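Local coordinates for protein beta-1,3-1,4-glucanase (Caldicellulosiruptor sp. F32, PDB 5H4R) that probably hydrolyses mixed-linkage beta-1,3-1,4-glucans such as lichenan, as a family 5 glycoside hydrolase, and is here bound to cellotetraose, at residues P26-A31 with A343-R348. The protein carries 1 engineered substitution. Sequence-based numbering, arbitrary orientation.
Sequences PEIKIA and AAYYVR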
loop_
_atom_site.group_PDB
_atom_site.type_symbol
_atom_site.label_atom_id
_atom_site.label_comp_id
_atom_site.label_asym_id
_atom_site.label_seq_id
_atom_site.Cartn_x
_atom_site.Cartn_y
_atom_site.Cartn_z
ATOM N N PRO A 26 -2.344 17.049 18.694
ATOM C CA PRO A 26 -2.841 18.390 18.391
ATOM C C PRO A 26 -4.318 18.385 18.028
ATOM O O PRO A 26 -4.874 17.386 17.577
ATOM C CB PRO A 26 -1.989 18.818 17.189
ATOM C CG PRO A 26 -1.691 17.537 16.494
ATOM C CD PRO A 26 -1.504 16.518 17.596
ATOM N N GLU A 27 -4.939 19.545 18.224
ATOM C CA GLU A 27 -6.283 19.798 17.713
ATOM C C GLU A 27 -6.167 20.313 16.284
ATOM O O GLU A 27 -5.754 21.459 16.064
ATOM C CB GLU A 27 -7.015 20.795 18.607
ATOM C CG GLU A 27 -7.514 20.189 19.897
ATOM C CD GLU A 27 -8.619 19.169 19.665
ATOM O OE1 GLU A 27 -9.383 19.332 18.689
ATOM O OE2 GLU A 27 -8.717 18.205 20.452
ATOM N N ILE A 28 -6.540 19.474 15.324
ATOM C CA ILE A 28 -6.368 19.767 13.900
ATOM C C ILE A 28 -7.671 20.362 13.387
ATOM O O ILE A 28 -8.747 19.777 13.587
ATOM C CB ILE A 28 -6.013 18.501 13.096
ATOM C CG1 ILE A 28 -4.782 17.749 13.631
ATOM C CG2 ILE A 28 -5.834 18.851 11.599
ATOM C CD1 ILE A 28 -3.466 18.258 13.186
ATOM N N LYS A 29 -7.562 21.483 12.675
ATOM C CA LYS A 29 -8.695 22.182 12.079
ATOM C C LYS A 29 -8.506 22.189 10.567
ATOM O O LYS A 29 -7.815 23.057 10.023
ATOM C CB LYS A 29 -8.796 23.601 12.617
ATOM C CG LYS A 29 -8.753 23.690 14.139
ATOM C CD LYS A 29 -9.880 22.890 14.791
ATOM C CE LYS A 29 -9.784 22.955 16.317
ATOM N NZ LYS A 29 -10.819 22.119 16.994
ATOM N N ILE A 30 -9.121 21.215 9.901
ATOM C CA ILE A 30 -9.193 21.153 8.445
ATOM C C ILE A 30 -10.654 20.927 8.070
ATOM O O ILE A 30 -11.252 19.923 8.476
ATOM C CB ILE A 30 -8.321 20.032 7.862
ATOM C CG1 ILE A 30 -6.844 20.223 8.245
ATOM C CG2 ILE A 30 -8.480 20.001 6.338
ATOM C CD1 ILE A 30 -5.958 19.076 7.862
ATOM N N ALA A 31 -11.221 21.844 7.289
ATOM C CA ALA A 31 -12.605 21.707 6.862
ATOM C C ALA A 31 -12.778 20.528 5.907
ATOM O O ALA A 31 -11.935 20.278 5.043
ATOM C CB ALA A 31 -13.068 23.002 6.190
ATOM N N ALA A 343 1.236 12.505 12.143
ATOM C CA ALA A 343 0.290 11.426 11.893
ATOM C C ALA A 343 -1.141 11.912 12.012
ATOM O O ALA A 343 -1.998 11.555 11.183
ATOM C CB ALA A 343 0.534 10.264 12.859
ATOM N N ALA A 344 -1.417 12.743 13.013
ATOM C CA ALA A 344 -2.745 13.312 13.145
ATOM C C ALA A 344 -3.080 14.165 11.932
ATOM O O ALA A 344 -4.187 14.087 11.389
ATOM C CB ALA A 344 -2.830 14.145 14.423
ATOM N N TYR A 345 -2.150 15.028 11.523
ATOM C CA TYR A 345 -2.428 15.936 10.420
ATOM C C TYR A 345 -2.651 15.171 9.128
ATOM O O TYR A 345 -3.603 15.447 8.386
ATOM C CB TYR A 345 -1.286 16.944 10.254
ATOM C CG TYR A 345 -1.598 17.971 9.196
ATOM C CD1 TYR A 345 -2.281 19.134 9.528
ATOM C CD2 TYR A 345 -1.221 17.781 7.881
ATOM C CE1 TYR A 345 -2.588 20.084 8.566
ATOM C CE2 TYR A 345 -1.521 18.745 6.898
ATOM C CZ TYR A 345 -2.205 19.875 7.250
ATOM O OH TYR A 345 -2.504 20.826 6.305
ATOM N N TYR A 346 -1.770 14.206 8.834
ATOM C CA TYR A 346 -1.844 13.459 7.589
ATOM C C TYR A 346 -3.184 12.737 7.481
ATOM O O TYR A 346 -3.868 12.828 6.455
ATOM C CB TYR A 346 -0.677 12.490 7.527
ATOM C CG TYR A 346 -0.420 11.847 6.195
ATOM C CD1 TYR A 346 -1.271 10.859 5.700
ATOM C CD2 TYR A 346 0.710 12.156 5.465
ATOM C CE1 TYR A 346 -1.007 10.236 4.486
ATOM C CE2 TYR A 346 0.970 11.541 4.240
ATOM C CZ TYR A 346 0.104 10.589 3.770
ATOM O OH TYR A 346 0.370 9.957 2.582
ATOM N N VAL A 347 -3.596 12.054 8.556
ATOM C CA VAL A 347 -4.861 11.319 8.535
ATOM C C VAL A 347 -6.054 12.277 8.405
ATOM O O VAL A 347 -6.995 12.015 7.646
ATOM C CB VAL A 347 -4.970 10.416 9.775
ATOM C CG1 VAL A 347 -6.381 9.824 9.896
ATOM C CG2 VAL A 347 -3.968 9.311 9.676
ATOM N N ARG A 348 -6.054 13.400 9.125
ATOM C CA ARG A 348 -7.183 14.328 8.977
ATOM C C ARG A 348 -7.215 14.970 7.589
ATOM O O ARG A 348 -8.290 15.110 6.980
ATOM C CB ARG A 348 -7.125 15.417 10.041
ATOM C CG ARG A 348 -8.231 16.491 9.904
ATOM C CD ARG A 348 -9.629 15.913 9.943
ATOM N NE ARG A 348 -10.610 16.871 9.431
ATOM C CZ ARG A 348 -11.799 16.535 8.925
ATOM N NH1 ARG A 348 -12.171 15.267 8.858
ATOM N NH2 ARG A 348 -12.622 17.474 8.467
HETATM O O HOH W 1 -10.325 19.052 11.485
#
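Ile-28 drops into the shallow hollow formed by Ala-344, Tyr-345 and Arg-348 on one side of helix 336-352. Its two branches part there: CD1 of Ile-28 reaches in to the helix backbone, 3.8 Å from CA of Tyr-345, while, with CG1 beside the backbone N (chi1 -55°), CG2 of Ile-28 lies anti to that nitrogen and against CG of Arg-348 at 3.8 Å. A beta-branched residue suits this place because it fills both arms of the hollow at once. The small methyl of Ala-344 makes the approach possible, and the ring of Pro-26 rests on the same methyl, CG to CB 4.1 Å. Two residues on from Ile-28, the extended chain again turns a side chain to the helix: CD1 of Ile-30 fits between the Tyr-345 ring, 3.6 Å from CE1, and the aliphatic stem of Arg-348. The Tyr-345 ring bounds this hollow, with Ile-28 CD1 at its edge and the CD1 of Ile-30 meeting it obliquely, while its hydroxyl bonds to Asp-305 of helix 298-316.

Beside this apolar seam Arg-348 bends at chi2 (58°) and brings its guanidinium side-on to the carbonyl O of Ile-30, which lies in the guanidinium plane. NH2 of Arg-348 makes the shorter, straighter bond to O of Ile-30 (2.8 Å, 159° at the hydrogen), and NE a longer, more bent one. A water bridges O of Ile-28 and N of Ile-30 and accepts a weak bond from NE. A leucine in place of Arg-348 would probably leave the Ile-30 carbonyl without its two-nitrogen grip and that part of the chain freer to shift.

The arrangement is an N-terminal extension laid in extended form over an outer helix of a (beta/alpha)8 TIM barrel, where helix 336-352 links the last two barrel strands, 322-327 and 356-361.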